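Local coordinates for protein CHAD domain (PDB 6QV5) that probably binds inorganic polyphosphate, as an all-helical module built from four-helix bundles, and binds a zinc ion, at residues A214-H219 against A229-L234; E239-H244 against D287-G292. All coordinates share one frame; numbering follows the deposited sequence.

Contact 1. Residues A214-H219 against A229-L234; sequences ALEFFH and AYLKAL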
ATOM      1  N   ALA A 214       3.869   7.116   8.068  1.00 70.82           N
ATOM      2  CA  ALA A 214       4.292   8.379   8.687  1.00 71.05           C
ATOM      3  C   ALA A 214       5.199   8.158   9.897  1.00 75.57           C
ATOM      4  O   ALA A 214       6.172   8.891  10.067  1.00 74.95           O
ATOM      5  CB  ALA A 214       3.083   9.207   9.083  1.00 71.78           C
ATOM      6  N   LEU A 215       4.902   7.131  10.712  1.00 72.89           N
ATOM      7  CA  LEU A 215       5.702   6.786  11.884  1.00 73.23           C
ATOM      8  C   LEU A 215       7.039   6.150  11.484  1.00 78.00           C
ATOM      9  O   LEU A 215       8.020   6.292  12.213  1.00 77.71           O
ATOM     10  CB  LEU A 215       4.904   5.883  12.836  1.00 73.37           C
ATOM     11  CG  LEU A 215       5.300   5.902  14.315  1.00 78.18           C
ATOM     12  CD1 LEU A 215       5.123   7.293  14.939  1.00 78.45           C
ATOM     13  CD2 LEU A 215       4.484   4.898  15.091  1.00 80.21           C
ATOM     14  N   GLU A 216       7.082   5.475  10.318  1.00 75.41           N
ATOM     15  CA  GLU A 216       8.301   4.869   9.775  1.00 75.49           C
ATOM     16  C   GLU A 216       9.194   5.952   9.164  1.00 80.25           C
ATOM     17  O   GLU A 216      10.419   5.823   9.206  1.00 79.65           O
ATOM     18  CB  GLU A 216       7.966   3.802   8.727  1.00 76.76           C
ATOM     19  CG  GLU A 216       7.528   2.468   9.310  1.00 86.16           C
ATOM     20  CD  GLU A 216       7.028   1.437   8.312  1.00102.43           C
ATOM     21  OE1 GLU A 216       6.556   1.826   7.218  1.00 89.74           O
ATOM     22  OE2 GLU A 216       7.098   0.230   8.637  1.00 96.38           O
ATOM     23  N   PHE A 217       8.577   7.017   8.597  1.00 77.63           N
ATOM     24  CA  PHE A 217       9.273   8.157   7.992  1.00 77.80           C
ATOM     25  C   PHE A 217       9.993   8.983   9.056  1.00 84.36           C
ATOM     26  O   PHE A 217      11.165   9.318   8.876  1.00 83.81           O
ATOM     27  CB  PHE A 217       8.297   9.055   7.201  1.00 79.13           C
ATOM     28  CG  PHE A 217       7.627   8.459   5.983  1.00 80.11           C
ATOM     29  CD1 PHE A 217       8.302   7.556   5.166  1.00 82.84           C
ATOM     30  CD2 PHE A 217       6.349   8.856   5.610  1.00 81.90           C
ATOM     31  CE1 PHE A 217       7.688   7.024   4.030  1.00 83.63           C
ATOM     32  CE2 PHE A 217       5.736   8.320   4.474  1.00 84.60           C
ATOM     33  CZ  PHE A 217       6.411   7.410   3.691  1.00 82.64           C
ATOM     34  N   PHE A 218       9.291   9.304  10.160  1.00 83.41           N
ATOM     35  CA  PHE A 218       9.815  10.082  11.285  1.00 84.45           C
ATOM     36  C   PHE A 218      10.179   9.145  12.455  1.00 91.07           C
ATOM     37  O   PHE A 218       9.880   9.447  13.612  1.00 90.78           O
ATOM     38  CB  PHE A 218       8.790  11.153  11.714  1.00 86.30           C
ATOM     39  CG  PHE A 218       8.373  12.132  10.638  1.00 87.93           C
ATOM     40  CD1 PHE A 218       9.142  13.257  10.362  1.00 91.09           C
ATOM     41  CD2 PHE A 218       7.192  11.950   9.929  1.00 90.06           C
ATOM     42  CE1 PHE A 218       8.744  14.174   9.384  1.00 92.08           C
ATOM     43  CE2 PHE A 218       6.799  12.860   8.945  1.00 92.97           C
ATOM     44  CZ  PHE A 218       7.577  13.967   8.679  1.00 91.21           C
ATOM     45  N   HIS A 219      10.846   8.016  12.140  1.00 89.87           N
ATOM     46  CA  HIS A 219      11.254   6.960  13.075  1.00 90.77           C
ATOM     47  C   HIS A 219      12.185   7.432  14.210  1.00 96.04           C
ATOM     48  O   HIS A 219      11.900   7.154  15.377  1.00 95.82           O
ATOM     49  CB  HIS A 219      11.872   5.773  12.305  1.00 91.80           C
ATOM     50  CG  HIS A 219      12.465   4.710  13.178  1.00 95.40           C
ATOM     51  ND1 HIS A 219      13.831   4.506  13.234  1.00 97.27           N
ATOM     52  CD2 HIS A 219      11.857   3.840  14.019  1.00 97.27           C
ATOM     53  CE1 HIS A 219      14.011   3.517  14.095  1.00 96.74           C
ATOM     54  NE2 HIS A 219      12.852   3.085  14.594  1.00 97.09           N
ATOM     55  N   ALA A 229       5.027  -0.680  19.951  1.00 92.94           N
ATOM     56  CA  ALA A 229       3.726  -1.184  20.396  1.00 91.83           C
ATOM     57  C   ALA A 229       2.596  -0.591  19.543  1.00 93.15           C
ATOM     58  O   ALA A 229       1.616  -1.285  19.267  1.00 93.00           O
ATOM     59  CB  ALA A 229       3.510  -0.850  21.863  1.00 92.58           C
ATOM     60  N   TYR A 230       2.743   0.687  19.126  1.00 87.47           N
ATOM     61  CA  TYR A 230       1.785   1.419  18.291  1.00 86.13           C
ATOM     62  C   TYR A 230       1.732   0.819  16.879  1.00 88.83           C
ATOM     63  O   TYR A 230       0.639   0.637  16.341  1.00 88.16           O
ATOM     64  CB  TYR A 230       2.149   2.918  18.251  1.00 86.55           C
ATOM     65  CG  TYR A 230       1.100   3.811  17.620  1.00 87.14           C
ATOM     66  CD1 TYR A 230       0.109   4.411  18.394  1.00 88.79           C
ATOM     67  CD2 TYR A 230       1.130   4.103  16.260  1.00 87.50           C
ATOM     68  CE1 TYR A 230      -0.847   5.248  17.821  1.00 89.01           C
ATOM     69  CE2 TYR A 230       0.181   4.939  15.677  1.00 88.11           C
ATOM     70  CZ  TYR A 230      -0.807   5.509  16.461  1.00 94.29           C
ATOM     71  OH  TYR A 230      -1.740   6.333  15.880  1.00 93.68           O
ATOM     72  N   LEU A 231       2.908   0.502  16.295  1.00 84.75           N
ATOM     73  CA  LEU A 231       3.052  -0.101  14.966  1.00 84.19           C
ATOM     74  C   LEU A 231       2.522  -1.535  14.945  1.00 87.38           C
ATOM     75  O   LEU A 231       1.949  -1.948  13.939  1.00 87.15           O
ATOM     76  CB  LEU A 231       4.519  -0.074  14.496  1.00 84.22           C
ATOM     77  CG  LEU A 231       5.096   1.284  14.077  1.00 88.97           C
ATOM     78  CD1 LEU A 231       6.596   1.319  14.273  1.00 89.18           C
ATOM     79  CD2 LEU A 231       4.751   1.624  12.639  1.00 91.18           C
ATOM     80  N   LYS A 232       2.716  -2.284  16.053  1.00 83.24           N
ATOM     81  CA  LYS A 232       2.262  -3.667  16.226  1.00 82.75           C
ATOM     82  C   LYS A 232       0.730  -3.742  16.176  1.00 85.74           C
ATOM     83  O   LYS A 232       0.188  -4.608  15.487  1.00 85.51           O
ATOM     84  CB  LYS A 232       2.796  -4.245  17.551  1.00 85.31           C
ATOM     85  CG  LYS A 232       2.609  -5.751  17.704  1.00100.87           C
ATOM     86  CD  LYS A 232       2.916  -6.205  19.121  1.00110.72           C
ATOM     87  CE  LYS A 232       2.632  -7.673  19.321  1.00121.28           C
ATOM     88  NZ  LYS A 232       2.910  -8.099  20.718  1.00130.28           N
ATOM     89  N   ALA A 233       0.045  -2.821  16.889  1.00 81.31           N
ATOM     90  CA  ALA A 233      -1.416  -2.726  16.933  1.00 80.63           C
ATOM     91  C   ALA A 233      -1.981  -2.268  15.586  1.00 83.26           C
ATOM     92  O   ALA A 233      -3.086  -2.671  15.218  1.00 82.95           O
ATOM     93  CB  ALA A 233      -1.844  -1.772  18.035  1.00 81.39           C
ATOM     94  N   LEU A 234      -1.216  -1.440  14.848  1.00 78.77           N
ATOM     95  CA  LEU A 234      -1.594  -0.948  13.527  1.00 78.14           C
ATOM     96  C   LEU A 234      -1.453  -2.058  12.483  1.00 81.53           C
ATOM     97  O   LEU A 234      -2.410  -2.320  11.758  1.00 80.90           O
ATOM     98  CB  LEU A 234      -0.763   0.293  13.149  1.00 78.12           C
ATOM     99  CG  LEU A 234      -1.490   1.645  13.189  1.00 82.56           C
ATOM    100  CD1 LEU A 234      -1.874   2.039  14.610  1.00 82.74           C
ATOM    101  CD2 LEU A 234      -0.631   2.733  12.591  1.00 84.41           C
TER
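L215 reaches out from the last turn of helix 198-217 and sets one methyl, CD2, against both Y230 and L231 of helix 224-260. From L215 CD2 to Y230 CD2 is 3.6 Å, and the approach to the ring is oblique. The same methyl lies 3.8 Å from L231 CG, at the branch point of that leucine, and L231 CD2 is the further of the two L231 atoms it meets. With CG of L215 anti to the backbone N (chi1 -155°), the isobutyl group is carried across the gap between the two segments, where the CA atoms of L215 and L231 come within 8.0 Å. Leucine suits this place because its flexible, wholly apolar side chain can reach across and offer a methyl to both neighbours. E216 lends its CG methylene to L231 CD2, 4.4 Å away, while its carboxylate forms a salt bridge with R212. Y230 is two-natured: its ring carbon CD2 packs on L215, and its hydroxyl is hydrogen-bonded to H183 of helix 171-192. P299, near the C terminus, touches both L215 and Y230. No hydrogen bond crosses between the segments, which implies that dispersion and the burial of apolar surface hold this helical hairpin together.

Contact 2. Residues E239-H244 against D287-G292; sequences EELGRH and DAIRAG
I289 of the short helix 286-293 meets helix 224-260 through the end of its longer branch. Its CD1 lies 3.8 Å from L241 CG and equally 3.8 Å from E240 CG, so that a single methyl rests on two consecutive residues. CG1 of I289 stands anti to the carbonyl carbon, and with chi2 extended at 156° the ethyl arm spans the space between segments 239-244 and 287-292, whose nearest CA atoms, those of E240 and I289, are 7.9 Å apart. Isoleucine suits the place because this arm is slim and wholly apolar. L241 also brings CD2 to 3.9 Å from I289 CD1, and its side chain packs on A201, T204 and R205 of helix 198-217.

No polar bond joins the two segments; the polar groups bond within their own helix or to other parts of the chain. With CG anti to the backbone N (chi1 -179°), E240 holds its methylene against I289, and the bend at chi2 (56°) turns the carboxylate toward R243. R243 NH2 donates to E240 OE2 at 3.0 Å in a salt bridge; the acceptor lies close to the guanidinium plane, but the donor approaches from above the carboxylate plane. OE2 also accepts from the backbone N of D285, and R243 NH1 binds the carbonyl of R282. On the other segment, R290 NH1 forms a salt bridge with D287 OD1 at 3.3 Å, whose hydrogen bond is weak, and its NH2 reaches the carbonyl of M193.

Glutamate is thus used for both its parts, methylene for packing and carboxylate for bonding. The chemistry implies a small apolar contact, with E240 and R243 also bonded to backbone groups just before the last helix, which probably helps hold that helix in place.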
ATOM      1  N   GLU A 239      -3.684  -6.197   8.751  1.00 75.54           N
ATOM      2  CA  GLU A 239      -3.699  -7.622   8.412  1.00 75.28           C
ATOM      3  C   GLU A 239      -5.137  -8.171   8.408  1.00 78.21           C
ATOM      4  O   GLU A 239      -5.486  -8.953   7.521  1.00 77.75           O
ATOM      5  CB  GLU A 239      -2.826  -8.401   9.415  1.00 76.76           C
ATOM      6  CG  GLU A 239      -2.536  -9.843   9.036  1.00 88.57           C
ATOM      7  CD  GLU A 239      -1.989 -10.677  10.179  1.00112.85           C
ATOM      8  OE1 GLU A 239      -0.809 -10.479  10.548  1.00110.54           O
ATOM      9  OE2 GLU A 239      -2.742 -11.527  10.707  1.00107.60           O
ATOM     10  N   GLU A 240      -5.962  -7.748   9.389  1.00 74.09           N
ATOM     11  CA  GLU A 240      -7.353  -8.175   9.536  1.00 73.69           C
ATOM     12  C   GLU A 240      -8.267  -7.588   8.458  1.00 77.13           C
ATOM     13  O   GLU A 240      -8.983  -8.347   7.801  1.00 76.87           O
ATOM     14  CB  GLU A 240      -7.875  -7.891  10.961  1.00 75.04           C
ATOM     15  CG  GLU A 240      -9.312  -8.327  11.236  1.00 85.84           C
ATOM     16  CD  GLU A 240      -9.689  -9.780  11.006  1.00105.21           C
ATOM     17  OE1 GLU A 240      -8.830 -10.671  11.203  1.00100.30           O
ATOM     18  OE2 GLU A 240     -10.860 -10.029  10.639  1.00 97.97           O
ATOM     19  N   LEU A 241      -8.246  -6.253   8.277  1.00 73.28           N
ATOM     20  CA  LEU A 241      -9.063  -5.568   7.269  1.00 72.93           C
ATOM     21  C   LEU A 241      -8.614  -5.896   5.838  1.00 76.33           C
ATOM     22  O   LEU A 241      -9.444  -5.907   4.928  1.00 75.77           O
ATOM     23  CB  LEU A 241      -9.089  -4.047   7.498  1.00 72.96           C
ATOM     24  CG  LEU A 241      -9.829  -3.541   8.741  1.00 77.70           C
ATOM     25  CD1 LEU A 241      -9.305  -2.189   9.170  1.00 77.73           C
ATOM     26  CD2 LEU A 241     -11.337  -3.480   8.514  1.00 80.40           C
ATOM     27  N   GLY A 242      -7.317  -6.168   5.670  1.00 72.58           N
ATOM     28  CA  GLY A 242      -6.712  -6.537   4.394  1.00 72.18           C
ATOM     29  C   GLY A 242      -7.117  -7.924   3.935  1.00 75.53           C
ATOM     30  O   GLY A 242      -7.256  -8.159   2.732  1.00 75.05           O
ATOM     31  N   ARG A 243      -7.318  -8.849   4.902  1.00 71.77           N
ATOM     32  CA  ARG A 243      -7.749 -10.235   4.678  1.00 71.29           C
ATOM     33  C   ARG A 243      -9.132 -10.252   4.012  1.00 74.78           C
ATOM     34  O   ARG A 243      -9.316 -10.945   3.009  1.00 74.09           O
ATOM     35  CB  ARG A 243      -7.762 -11.010   6.012  1.00 70.96           C
ATOM     36  CG  ARG A 243      -8.331 -12.429   5.931  1.00 79.51           C
ATOM     37  CD  ARG A 243      -8.800 -12.963   7.282  1.00 85.96           C
ATOM     38  NE  ARG A 243      -9.830 -12.125   7.908  1.00 89.39           N
ATOM     39  CZ  ARG A 243     -11.135 -12.209   7.659  1.00100.39           C
ATOM     40  NH1 ARG A 243     -11.596 -13.095   6.782  1.00 85.78           N
ATOM     41  NH2 ARG A 243     -11.987 -11.406   8.279  1.00 85.44           N
ATOM     42  N   HIS A 244     -10.086  -9.467   4.560  1.00 71.39           N
ATOM     43  CA  HIS A 244     -11.448  -9.342   4.038  1.00 71.16           C
ATOM     44  C   HIS A 244     -11.454  -8.590   2.704  1.00 73.83           C
ATOM     45  O   HIS A 244     -12.299  -8.871   1.850  1.00 73.17           O
ATOM     46  CB  HIS A 244     -12.367  -8.652   5.062  1.00 72.10           C
ATOM     47  CG  HIS A 244     -13.814  -8.681   4.681  1.00 75.63           C
ATOM     48  ND1 HIS A 244     -14.633  -9.735   5.042  1.00 77.48           N
ATOM     49  CD2 HIS A 244     -14.536  -7.792   3.960  1.00 77.49           C
ATOM     50  CE1 HIS A 244     -15.825  -9.450   4.543  1.00 76.95           C
ATOM     51  NE2 HIS A 244     -15.814  -8.293   3.880  1.00 77.32           N
ATOM     52  N   ASP A 287     -14.864  -6.004  16.399  1.00 88.83           N
ATOM     53  CA  ASP A 287     -14.754  -6.084  17.861  1.00 88.41           C
ATOM     54  C   ASP A 287     -13.302  -6.293  18.317  1.00 92.09           C
ATOM     55  O   ASP A 287     -12.880  -5.669  19.291  1.00 91.81           O
ATOM     56  CB  ASP A 287     -15.681  -7.176  18.428  1.00 90.00           C
ATOM     57  CG  ASP A 287     -17.171  -6.872  18.341  1.00 98.59           C
ATOM     58  OD1 ASP A 287     -17.530  -5.723  17.989  1.00 99.09           O
ATOM     59  OD2 ASP A 287     -17.980  -7.781  18.635  1.00103.08           O
ATOM     60  N   ALA A 288     -12.538  -7.136  17.591  1.00 88.33           N
ATOM     61  CA  ALA A 288     -11.122  -7.397  17.868  1.00 88.02           C
ATOM     62  C   ALA A 288     -10.269  -6.181  17.477  1.00 91.30           C
ATOM     63  O   ALA A 288      -9.272  -5.898  18.144  1.00 90.88           O
ATOM     64  CB  ALA A 288     -10.657  -8.629  17.111  1.00 88.81           C
ATOM     65  N   ILE A 289     -10.677  -5.462  16.403  1.00 87.43           N
ATOM     66  CA  ILE A 289     -10.029  -4.247  15.893  1.00 87.04           C
ATOM     67  C   ILE A 289     -10.199  -3.116  16.922  1.00 90.65           C
ATOM     68  O   ILE A 289      -9.211  -2.484  17.299  1.00 89.94           O
ATOM     69  CB  ILE A 289     -10.571  -3.878  14.473  1.00 90.07           C
ATOM     70  CG1 ILE A 289     -10.006  -4.833  13.395  1.00 90.45           C
ATOM     71  CG2 ILE A 289     -10.292  -2.410  14.107  1.00 90.61           C
ATOM     72  CD1 ILE A 289     -10.856  -4.954  12.124  1.00 97.44           C
ATOM     73  N   ARG A 290     -11.450  -2.892  17.386  1.00 87.44           N
ATOM     74  CA  ARG A 290     -11.823  -1.887  18.385  1.00 87.43           C
ATOM     75  C   ARG A 290     -11.046  -2.091  19.688  1.00 91.50           C
ATOM     76  O   ARG A 290     -10.517  -1.122  20.227  1.00 91.07           O
ATOM     77  CB  ARG A 290     -13.341  -1.911  18.645  1.00 87.69           C
ATOM     78  CG  ARG A 290     -14.169  -1.233  17.558  1.00 98.67           C
ATOM     79  CD  ARG A 290     -15.530  -1.889  17.421  1.00109.21           C
ATOM     80  NE  ARG A 290     -16.359  -1.245  16.401  1.00118.01           N
ATOM     81  CZ  ARG A 290     -17.538  -1.704  15.991  1.00132.11           C
ATOM     82  NH1 ARG A 290     -18.038  -2.824  16.503  1.00118.43           N
ATOM     83  NH2 ARG A 290     -18.223  -1.053  15.061  1.00119.78           N
ATOM     84  N   ALA A 291     -10.929  -3.356  20.152  1.00 88.31           N
ATOM     85  CA  ALA A 291     -10.193  -3.729  21.367  1.00 88.36           C
ATOM     86  C   ALA A 291      -8.675  -3.556  21.207  1.00 92.24           C
ATOM     87  O   ALA A 291      -7.972  -3.337  22.195  1.00 92.20           O
ATOM     88  CB  ALA A 291     -10.522  -5.161  21.760  1.00 89.08           C
ATOM     89  N   GLY A 292      -8.192  -3.657  19.972  1.00 88.34           N
ATOM     90  CA  GLY A 292      -6.780  -3.494  19.648  1.00 88.06           C
ATOM     91  C   GLY A 292      -6.342  -2.045  19.551  1.00 91.55           C
ATOM     92  O   GLY A 292      -5.161  -1.749  19.747  1.00 91.12           O
TER

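Following the chain from the N terminus, helix 198-217 ends and a short connection leads into helix 224-260; contact 1 closes this loop, with nine residues between its segments. Farther along the same long helix, contact 2 opens at 239-244 and closes only after 42 residues, once the chain has passed through helix 265-281 and entered helix 286-293. The two loops are therefore in series, neither nested nor crossed, with centres 17 Å apart. Helix 224-260 is common to both, joined to the preceding helix by contact 1 and to the C-terminal one by contact 2. The contacts also touch directly, A233 CB packing 3.7 Å from G292 O.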